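Local structure of 4-dehydrase (Streptomyces venezuelae, 2PO3) at residues Arg28-Arg31 with Ala32-Tyr35; Arg158-Ala161 with Asp162-Leu166; Gly186-Gly189 with Asp190-Phe194; Leu378-Leu381 with Cys382-Gly386. The protein probably acts as a pyridoxal phosphate-dependent aminotransferase in the biosynthesis of the deoxyamino sugar desosamine, working on a TDP-linked sugar. All blocks are in the same frame, centred on the assembly; numbering follows the deposited sequence.

Contact 1: Arg28-Arg31 with Ala32-Tyr35; sequences RIDR and ARLY
The Y35 ring and the R31 guanidinium stand almost upright to one another, their planes 85° apart, on side chains that run alongside each other in the same direction. The ring is met by the aliphatic part of R31: CG of R31 lies 3.8 Å from CE2 of Y35, and CD of R31 follows at 4.0 Å from the same atom. R31 O approaches the ring obliquely, and NH1 of R28 lies in plane at an edge of the R31 guanidinium. The polar ends of both side chains turn to the second subunit, where NH1 of R31 forms a salt bridge with D43 and OH of Y35 a hydrogen bond with D39; Y35 also meets its counterpart Y35 of that subunit edge-to-face. At the start of helix 31-44, D30 is the N-cap. With CG anti to the backbone N (chi1 178°), its OD1 reaches forward to the first amides of the helix and takes weak capping bonds from A32 N at 3.2 Å and R33 N at 3.3 Å. The first helical backbone bonds are firmer: L34 N donates to D30 O with an N-H...O angle of 160°, and Y35 N reaches R31 O at 2.9 Å. CD1 of I29 packs obliquely against CB of L34 at 4.1 Å, and both residues also touch T254 of helix 246-276.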
loop_
_atom_site.group_PDB
_atom_site.type_symbol
_atom_site.label_atom_id
_atom_site.label_comp_id
_atom_site.label_asym_id
_atom_site.label_seq_id
_atom_site.Cartn_x
_atom_site.Cartn_y
_atom_site.Cartn_z
ATOM N N ARG A 28 -10.341 11.914 17.666
ATOM C CA ARG A 28 -9.125 11.912 18.496
ATOM C C ARG A 28 -8.801 10.625 19.235
ATOM O O ARG A 28 -9.647 9.745 19.445
ATOM C CB ARG A 28 -8.806 13.177 19.266
ATOM C CG ARG A 28 -8.402 14.336 18.347
ATOM C CD ARG A 28 -7.434 15.341 18.967
ATOM N NE ARG A 28 -7.445 16.695 18.378
ATOM C CZ ARG A 28 -6.503 17.203 17.558
ATOM N NH1 ARG A 28 -5.437 16.504 17.171
ATOM N NH2 ARG A 28 -6.635 18.447 17.096
ATOM N N ILE A 29 -7.542 10.471 19.609
ATOM C CA ILE A 29 -7.141 9.252 20.327
ATOM C C ILE A 29 -6.298 9.587 21.541
ATOM O O ILE A 29 -5.835 10.723 21.713
ATOM C CB ILE A 29 -6.292 8.263 19.496
ATOM C CG1 ILE A 29 -5.221 8.999 18.690
ATOM C CG2 ILE A 29 -7.152 7.360 18.611
ATOM C CD1 ILE A 29 -3.836 8.943 19.335
ATOM N N ASP A 30 -6.089 8.553 22.345
ATOM C CA ASP A 30 -5.260 8.664 23.531
ATOM C C ASP A 30 -3.787 8.576 23.073
ATOM O O ASP A 30 -3.209 7.490 22.862
ATOM C CB ASP A 30 -5.604 7.539 24.527
ATOM C CG ASP A 30 -4.765 7.539 25.771
ATOM O OD1 ASP A 30 -3.720 8.156 25.863
ATOM O OD2 ASP A 30 -5.182 6.678 26.674
ATOM N N ARG A 31 -3.196 9.761 22.895
ATOM C CA ARG A 31 -1.833 9.884 22.444
ATOM C C ARG A 31 -0.806 9.032 23.187
ATOM O O ARG A 31 0.130 8.465 22.621
ATOM C CB ARG A 31 -1.441 11.349 22.369
ATOM C CG ARG A 31 -0.906 11.605 20.972
ATOM C CD ARG A 31 -0.617 13.063 20.666
ATOM N NE ARG A 31 -1.774 13.707 20.060
ATOM C CZ ARG A 31 -1.718 14.863 19.429
ATOM N NH1 ARG A 31 -0.584 15.547 19.295
ATOM N NH2 ARG A 31 -2.838 15.345 18.922
ATOM N N ALA A 32 -0.986 8.959 24.491
ATOM C CA ALA A 32 -0.103 8.218 25.372
ATOM C C ALA A 32 -0.089 6.764 25.026
ATOM O O ALA A 32 0.972 6.149 25.045
ATOM C CB ALA A 32 -0.484 8.381 26.845
ATOM N N ARG A 33 -1.280 6.231 24.744
ATOM C CA ARG A 33 -1.408 4.834 24.391
ATOM C C ARG A 33 -0.688 4.554 23.059
ATOM O O ARG A 33 0.006 3.543 22.895
ATOM C CB ARG A 33 -2.887 4.411 24.374
ATOM C CG ARG A 33 -3.320 3.362 25.408
ATOM C CD ARG A 33 -2.171 2.594 26.076
ATOM N NE ARG A 33 -2.149 1.141 25.840
ATOM C CZ ARG A 33 -1.031 0.454 25.539
ATOM N NH1 ARG A 33 0.154 1.055 25.426
ATOM N NH2 ARG A 33 -1.077 -0.870 25.342
ATOM N N LEU A 34 -0.852 5.476 22.102
ATOM C CA LEU A 34 -0.218 5.344 20.797
ATOM C C LEU A 34 1.312 5.324 20.904
ATOM O O LEU A 34 1.995 4.466 20.326
ATOM C CB LEU A 34 -0.599 6.508 19.881
ATOM C CG LEU A 34 0.193 6.392 18.594
ATOM C CD1 LEU A 34 -0.218 5.123 17.833
ATOM C CD2 LEU A 34 0.022 7.649 17.752
ATOM N N TYR A 35 1.861 6.300 21.643
ATOM C CA TYR A 35 3.301 6.374 21.805
ATOM C C TYR A 35 3.940 5.192 22.506
ATOM O O TYR A 35 5.007 4.714 22.130
ATOM C CB TYR A 35 3.783 7.718 22.271
ATOM C CG TYR A 35 3.536 8.850 21.292
ATOM C CD1 TYR A 35 3.745 8.729 19.924
ATOM C CD2 TYR A 35 3.107 10.090 21.752
ATOM C CE1 TYR A 35 3.587 9.811 19.057
ATOM C CE2 TYR A 35 2.837 11.155 20.894
ATOM C CZ TYR A 35 3.135 11.037 19.533
ATOM O OH TYR A 35 2.861 12.084 18.673
#

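Contact 2: Arg158-Ala161 with Asp162-Leu166; sequences RKVA and DEHGL
V160 O is gripped twice by H164, at the C-terminal end of helix 154-163, where a Schellman motif closes the helix. The backbone N of H164 donates to V160 O at 3.1 Å, and ND1 of the same residue reaches that oxygen at 3.0 Å. The ND1 bond is nearly straight (N-H...O angle 169°) and V160 O lies almost in the imidazole plane (1° out of it); together these fix the rotation of the ring. The bond also requires the proton on ND1. CG of H164 lies beside the backbone N (chi1 -50°), which folds the ring back along V160, whose CG1 packs at 3.8 Å from CE1 of H164. One residue further on, the positive phi of G165 reverses the chain. L166 N then returns to A161 O at 3.0 Å, approaching from above the carbonyl plane, while G165 N donates to D162 O. One turn earlier, K159 and E163 lie side by side without their charges meeting: CG of K159 approaches OE1 of E163 to 3.9 Å, but NZ of K159 stays 5.0 Å from that oxygen. Beyond this cap, A132 touches both V160 and H164. L166 packs on V142 of strand 139-145, where helix 154-163, the middle element of the beta-alpha-beta unit, hands the chain on to strand 167-171; CB of L166 also stands 4.3 Å from CB of A161.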
loop_
_atom_site.group_PDB
_atom_site.type_symbol
_atom_site.label_atom_id
_atom_site.label_comp_id
_atom_site.label_asym_id
_atom_site.label_seq_id
_atom_site.Cartn_x
_atom_site.Cartn_y
_atom_site.Cartn_z
ATOM N N ARG A 158 -26.537 -14.431 -1.843
ATOM C CA ARG A 158 -25.888 -15.708 -1.811
ATOM C C ARG A 158 -26.715 -16.662 -2.687
ATOM O O ARG A 158 -26.216 -17.410 -3.534
ATOM C CB ARG A 158 -25.951 -16.123 -0.345
ATOM C CG ARG A 158 -25.544 -17.561 -0.071
ATOM C CD ARG A 158 -24.056 -17.707 -0.158
ATOM N NE ARG A 158 -23.362 -17.545 1.114
ATOM C CZ ARG A 158 -22.034 -17.654 1.098
ATOM N NH1 ARG A 158 -21.392 -17.895 -0.058
ATOM N NH2 ARG A 158 -21.348 -17.511 2.239
ATOM N N LYS A 159 -28.035 -16.620 -2.499
ATOM C CA LYS A 159 -28.894 -17.483 -3.294
ATOM C C LYS A 159 -28.673 -17.323 -4.789
ATOM O O LYS A 159 -28.575 -18.266 -5.555
ATOM C CB LYS A 159 -30.373 -17.435 -2.913
ATOM C CG LYS A 159 -31.178 -18.405 -3.763
ATOM C CD LYS A 159 -32.686 -18.284 -3.599
ATOM C CE LYS A 159 -33.291 -17.205 -4.482
ATOM N NZ LYS A 159 -34.763 -17.108 -4.375
ATOM N N VAL A 160 -28.586 -16.102 -5.257
ATOM C CA VAL A 160 -28.363 -15.943 -6.681
ATOM C C VAL A 160 -26.983 -16.449 -7.067
ATOM O O VAL A 160 -26.798 -17.163 -8.050
ATOM C CB VAL A 160 -28.518 -14.475 -7.090
ATOM C CG1 VAL A 160 -28.246 -14.303 -8.587
ATOM C CG2 VAL A 160 -29.900 -13.932 -6.720
ATOM N N ALA A 161 -25.995 -16.054 -6.266
ATOM C CA ALA A 161 -24.611 -16.417 -6.493
ATOM C C ALA A 161 -24.530 -17.877 -6.808
ATOM O O ALA A 161 -24.005 -18.269 -7.841
ATOM C CB ALA A 161 -23.738 -16.086 -5.280
ATOM N N ASP A 162 -25.065 -18.631 -5.861
ATOM C CA ASP A 162 -25.103 -20.065 -5.948
ATOM C C ASP A 162 -25.657 -20.459 -7.279
ATOM O O ASP A 162 -24.998 -21.138 -8.058
ATOM C CB ASP A 162 -25.880 -20.660 -4.768
ATOM C CG ASP A 162 -24.988 -20.571 -3.551
ATOM O OD1 ASP A 162 -23.804 -20.278 -3.644
ATOM O OD2 ASP A 162 -25.588 -20.812 -2.401
ATOM N N GLU A 163 -26.863 -19.990 -7.540
ATOM C CA GLU A 163 -27.495 -20.284 -8.812
ATOM C C GLU A 163 -26.529 -20.189 -10.004
ATOM O O GLU A 163 -26.572 -20.984 -10.945
ATOM C CB GLU A 163 -28.693 -19.338 -9.069
ATOM C CG GLU A 163 -30.093 -19.996 -9.105
ATOM C CD GLU A 163 -31.117 -19.226 -8.301
ATOM O OE1 GLU A 163 -31.785 -19.743 -7.410
ATOM O OE2 GLU A 163 -31.193 -17.950 -8.634
ATOM N N HIS A 164 -25.644 -19.210 -10.019
ATOM C CA HIS A 164 -24.797 -19.152 -11.183
ATOM C C HIS A 164 -23.385 -19.627 -10.978
ATOM O O HIS A 164 -22.533 -19.350 -11.829
ATOM C CB HIS A 164 -24.846 -17.768 -11.869
ATOM C CG HIS A 164 -26.261 -17.334 -12.088
ATOM N ND1 HIS A 164 -27.115 -17.065 -11.017
ATOM C CD2 HIS A 164 -26.964 -17.144 -13.246
ATOM C CE1 HIS A 164 -28.298 -16.718 -11.537
ATOM N NE2 HIS A 164 -28.239 -16.746 -12.873
ATOM N N GLY A 165 -23.140 -20.335 -9.875
ATOM C CA GLY A 165 -21.789 -20.798 -9.611
ATOM C C GLY A 165 -20.796 -19.620 -9.533
ATOM O O GLY A 165 -19.758 -19.631 -10.214
ATOM N N LEU A 166 -21.140 -18.607 -8.698
ATOM C CA LEU A 166 -20.352 -17.393 -8.463
ATOM C C LEU A 166 -19.943 -17.280 -6.997
ATOM O O LEU A 166 -20.644 -17.788 -6.111
ATOM C CB LEU A 166 -21.225 -16.159 -8.735
ATOM C CG LEU A 166 -21.752 -16.191 -10.144
ATOM C CD1 LEU A 166 -22.585 -14.931 -10.418
ATOM C CD2 LEU A 166 -20.538 -16.258 -11.055
#

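Contact 3: Gly186-Gly189 with Asp190-Phe194; sequences GSLG and DAEVF
E192 and G189 bury the most surface here, with G186 next, and the three meet where the carboxylate of E192 fills the turn of backbone before its own strand. OE2 of E192 accepts two backbone bonds: L188 N at 2.7 Å, nearly in line with the C-O bond, and G189 N at 2.9 Å, which comes from the anti side and 29° out of the carboxylate plane. Both bonds are bent, the one from L188 N with an N-H...O angle of 149°. CG of E192 lies beside the backbone N (chi1 -42°) and the chain is extended beyond it, which carries the carboxylate across the loop to these amides. Its other oxygen, OE1, lies 2.7 Å from G186 N and is hydrogen-bonded to NE2 of H146. G186 has a positive phi, and its backbone angles by themselves call for glycine, since a CB there would be jammed against the preceding carbonyl and close to CZ of F194. The bare CA of G186 can thus lie 3.0 Å from CD of E192, and it passes 4.2 Å from CZ of F194. Beyond the loop the chain enters the mixed sheet of the aminotransferase fold: strand 191-195 lies between strand 167-171, its parallel neighbour, and the antiparallel strand 208-212. D190 forms backbone bonds with L168 at the entry, while A191 and V193 pack on L83 of helix 76-87.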
loop_
_atom_site.group_PDB
_atom_site.type_symbol
_atom_site.label_atom_id
_atom_site.label_comp_id
_atom_site.label_asym_id
_atom_site.label_seq_id
_atom_site.Cartn_x
_atom_site.Cartn_y
_atom_site.Cartn_z
ATOM N N GLY A 186 -18.815 -8.806 7.907
ATOM C CA GLY A 186 -17.499 -9.444 7.817
ATOM C C GLY A 186 -17.651 -10.974 7.856
ATOM O O GLY A 186 -16.782 -11.748 7.452
ATOM N N SER A 187 -18.804 -11.416 8.350
ATOM C CA SER A 187 -19.114 -12.824 8.461
ATOM C C SER A 187 -20.231 -13.227 7.524
ATOM O O SER A 187 -20.813 -14.291 7.688
ATOM C CB SER A 187 -19.694 -13.028 9.826
ATOM O OG SER A 187 -20.978 -12.430 9.802
ATOM N N LEU A 188 -20.539 -12.371 6.556
ATOM C CA LEU A 188 -21.610 -12.662 5.642
ATOM C C LEU A 188 -21.167 -13.109 4.301
ATOM O O LEU A 188 -21.906 -13.826 3.642
ATOM C CB LEU A 188 -22.525 -11.446 5.444
ATOM C CG LEU A 188 -22.911 -10.879 6.774
ATOM C CD1 LEU A 188 -23.469 -9.482 6.566
ATOM C CD2 LEU A 188 -23.956 -11.819 7.342
ATOM N N GLY A 189 -19.995 -12.671 3.860
ATOM C CA GLY A 189 -19.622 -13.125 2.521
ATOM C C GLY A 189 -18.646 -14.259 2.647
ATOM O O GLY A 189 -18.369 -14.705 3.763
ATOM N N ASP A 190 -18.143 -14.686 1.500
ATOM C CA ASP A 190 -17.148 -15.727 1.448
ATOM C C ASP A 190 -15.916 -15.146 2.160
ATOM O O ASP A 190 -15.104 -15.873 2.761
ATOM C CB ASP A 190 -16.796 -16.025 -0.039
ATOM C CG ASP A 190 -17.893 -16.839 -0.697
ATOM O OD1 ASP A 190 -18.764 -17.369 -0.053
ATOM O OD2 ASP A 190 -17.815 -16.935 -2.006
ATOM N N ALA A 191 -15.809 -13.798 2.048
ATOM C CA ALA A 191 -14.759 -12.959 2.619
ATOM C C ALA A 191 -15.134 -11.511 2.442
ATOM O O ALA A 191 -15.792 -11.160 1.454
ATOM C CB ALA A 191 -13.400 -13.197 1.956
ATOM N N GLU A 192 -14.693 -10.676 3.401
ATOM C CA GLU A 192 -14.973 -9.247 3.357
ATOM C C GLU A 192 -13.728 -8.381 3.589
ATOM O O GLU A 192 -12.737 -8.838 4.196
ATOM C CB GLU A 192 -16.180 -8.829 4.227
ATOM C CG GLU A 192 -17.382 -9.810 4.128
ATOM C CD GLU A 192 -18.540 -9.352 4.974
ATOM O OE1 GLU A 192 -18.704 -8.185 5.247
ATOM O OE2 GLU A 192 -19.312 -10.314 5.422
ATOM N N VAL A 193 -13.791 -7.126 3.085
ATOM C CA VAL A 193 -12.680 -6.193 3.225
ATOM C C VAL A 193 -13.056 -4.981 4.037
ATOM O O VAL A 193 -14.035 -4.321 3.697
ATOM C CB VAL A 193 -12.056 -5.752 1.895
ATOM C CG1 VAL A 193 -10.707 -5.067 2.097
ATOM C CG2 VAL A 193 -11.787 -6.975 1.025
ATOM N N PHE A 194 -12.281 -4.694 5.100
ATOM C CA PHE A 194 -12.536 -3.527 5.930
ATOM C C PHE A 194 -11.523 -2.452 5.567
ATOM O O PHE A 194 -10.505 -2.734 4.979
ATOM C CB PHE A 194 -12.297 -3.797 7.420
ATOM C CG PHE A 194 -13.399 -4.591 8.042
ATOM C CD1 PHE A 194 -13.132 -5.745 8.786
ATOM C CD2 PHE A 194 -14.718 -4.165 7.884
ATOM C CE1 PHE A 194 -14.171 -6.468 9.378
ATOM C CE2 PHE A 194 -15.770 -4.889 8.446
ATOM C CZ PHE A 194 -15.483 -6.029 9.197
#

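Contact 4: Leu378-Leu381 with Cys382-Gly386; sequences LLRL and CATRG
Two first torsions set T384 and L381 against the turns of backbone around them. In T384, OG1 stands between the backbone N and the carbonyl carbon (chi1 66°), while L381 holds CG anti to its backbone N (chi1 172°). Both belong to helix 369-394, the long C-terminal helix, and their contacts run along its surface between residues three and four apart. The rotation of T384 brings its hydroxyl back onto the preceding turn, with OG1 at 3.0 Å from R380 O and 3.2 Å from L381 O; which of the two carbonyls receives its single proton is not settled. The backbone N of T384 also donates to R380 O, at 2.9 Å, and CG2 of T384 lies close beside that oxygen. T384 thus meets R380 O through its backbone N, its hydroxyl and its methyl. For L381, the anti placement sends its branch along the next turn, where CD1 meets CG of R385 at 3.9 Å and the two side chains cross at a slant. R385 then bends at chi2 and chi3, and its guanidinium pairs with E388 one turn further on. Regular helical bonds link the segments, among them A383 N to L379 O. NH2 of R380 reaches backbone oxygens of H276 and A278. The buried side of the helix, in contrast, is apolar: L379 and C382 both pack on L319 of helix 312-321. C382 holds its sulfur beside its own backbone N (chi1 -69°), with SG 3.3 Å from L378 O.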
loop_
_atom_site.group_PDB
_atom_site.type_symbol
_atom_site.label_atom_id
_atom_site.label_comp_id
_atom_site.label_asym_id
_atom_site.label_seq_id
_atom_site.Cartn_x
_atom_site.Cartn_y
_atom_site.Cartn_z
ATOM N N LEU A 378 -28.580 25.729 9.085
ATOM C CA LEU A 378 -28.138 26.082 7.757
ATOM C C LEU A 378 -28.908 25.208 6.748
ATOM O O LEU A 378 -29.384 25.656 5.706
ATOM C CB LEU A 378 -26.628 25.820 7.660
ATOM C CG LEU A 378 -25.767 27.054 7.397
ATOM C CD1 LEU A 378 -24.309 26.658 7.094
ATOM C CD2 LEU A 378 -26.339 27.826 6.214
ATOM N N LEU A 379 -29.077 23.933 7.054
ATOM C CA LEU A 379 -29.818 23.081 6.138
ATOM C C LEU A 379 -31.281 23.500 6.057
ATOM O O LEU A 379 -31.912 23.516 4.992
ATOM C CB LEU A 379 -29.817 21.641 6.627
ATOM C CG LEU A 379 -28.581 20.872 6.183
ATOM C CD1 LEU A 379 -28.729 19.416 6.604
ATOM C CD2 LEU A 379 -28.486 20.926 4.669
ATOM N N ARG A 380 -31.829 23.823 7.220
ATOM C CA ARG A 380 -33.209 24.235 7.335
ATOM C C ARG A 380 -33.424 25.488 6.507
ATOM O O ARG A 380 -34.411 25.614 5.814
ATOM C CB ARG A 380 -33.539 24.450 8.797
ATOM C CG ARG A 380 -34.990 24.816 9.059
ATOM C CD ARG A 380 -35.275 24.670 10.532
ATOM N NE ARG A 380 -35.263 23.274 10.985
ATOM C CZ ARG A 380 -36.295 22.417 10.872
ATOM N NH1 ARG A 380 -37.450 22.762 10.300
ATOM N NH2 ARG A 380 -36.183 21.164 11.330
ATOM N N LEU A 381 -32.483 26.416 6.553
ATOM C CA LEU A 381 -32.600 27.632 5.765
ATOM C C LEU A 381 -32.703 27.289 4.270
ATOM O O LEU A 381 -33.626 27.689 3.532
ATOM C CB LEU A 381 -31.381 28.544 6.045
ATOM C CG LEU A 381 -31.242 29.779 5.162
ATOM C CD1 LEU A 381 -32.430 30.680 5.440
ATOM C CD2 LEU A 381 -29.970 30.569 5.486
ATOM N N CYS A 382 -31.730 26.498 3.820
ATOM C CA CYS A 382 -31.644 26.052 2.433
ATOM C C CYS A 382 -32.898 25.366 1.929
ATOM O O CYS A 382 -33.357 25.556 0.809
ATOM C CB CYS A 382 -30.470 25.045 2.247
ATOM S SG CYS A 382 -28.814 25.770 2.416
ATOM N N ALA A 383 -33.438 24.514 2.777
ATOM C CA ALA A 383 -34.615 23.761 2.425
ATOM C C ALA A 383 -35.859 24.609 2.371
ATOM O O ALA A 383 -36.686 24.419 1.475
ATOM C CB ALA A 383 -34.800 22.566 3.354
ATOM N N THR A 384 -35.990 25.534 3.326
ATOM C CA THR A 384 -37.166 26.385 3.376
ATOM C C THR A 384 -37.116 27.585 2.459
ATOM O O THR A 384 -38.156 28.210 2.214
ATOM C CB THR A 384 -37.458 26.886 4.795
ATOM O OG1 THR A 384 -36.398 27.742 5.174
ATOM C CG2 THR A 384 -37.551 25.699 5.743
ATOM N N ARG A 385 -35.918 27.912 1.973
ATOM C CA ARG A 385 -35.791 29.063 1.091
ATOM C C ARG A 385 -35.085 28.757 -0.212
ATOM O O ARG A 385 -34.641 29.700 -0.878
ATOM C CB ARG A 385 -35.100 30.241 1.770
ATOM C CG ARG A 385 -35.597 30.513 3.198
ATOM C CD ARG A 385 -36.631 31.634 3.337
ATOM N NE ARG A 385 -36.314 32.894 2.650
ATOM C CZ ARG A 385 -35.937 34.028 3.249
ATOM N NH1 ARG A 385 -35.786 34.124 4.579
ATOM N NH2 ARG A 385 -35.695 35.107 2.489
ATOM N N GLY A 386 -35.018 27.450 -0.527
ATOM C CA GLY A 386 -34.375 26.863 -1.697
ATOM C C GLY A 386 -34.572 27.593 -3.011
ATOM O O GLY A 386 -33.609 28.014 -3.661
#

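In the fold
Contact 3 is the buried one, its backbone amides gathered round a carboxylate in the central sheet. Contacts 2 and 4 are partly buried, one closing a helix and the other lying within a long one, and contact 1 is a surface helix start whose R31 and Y35 ends meet the second subunit. Contacts 2 and 3 touch: NH1 of R158 forms a salt bridge with OD1 of D190 at 2.7 Å, tying helix 154-163 to the entry of strand 191-195. The others are remote from one another; the centres of contacts 1 and 2 are about 45 Å apart, on opposite sides of the chain's centre, and contact 4 lies about 40 Å from contact 3, centre to centre.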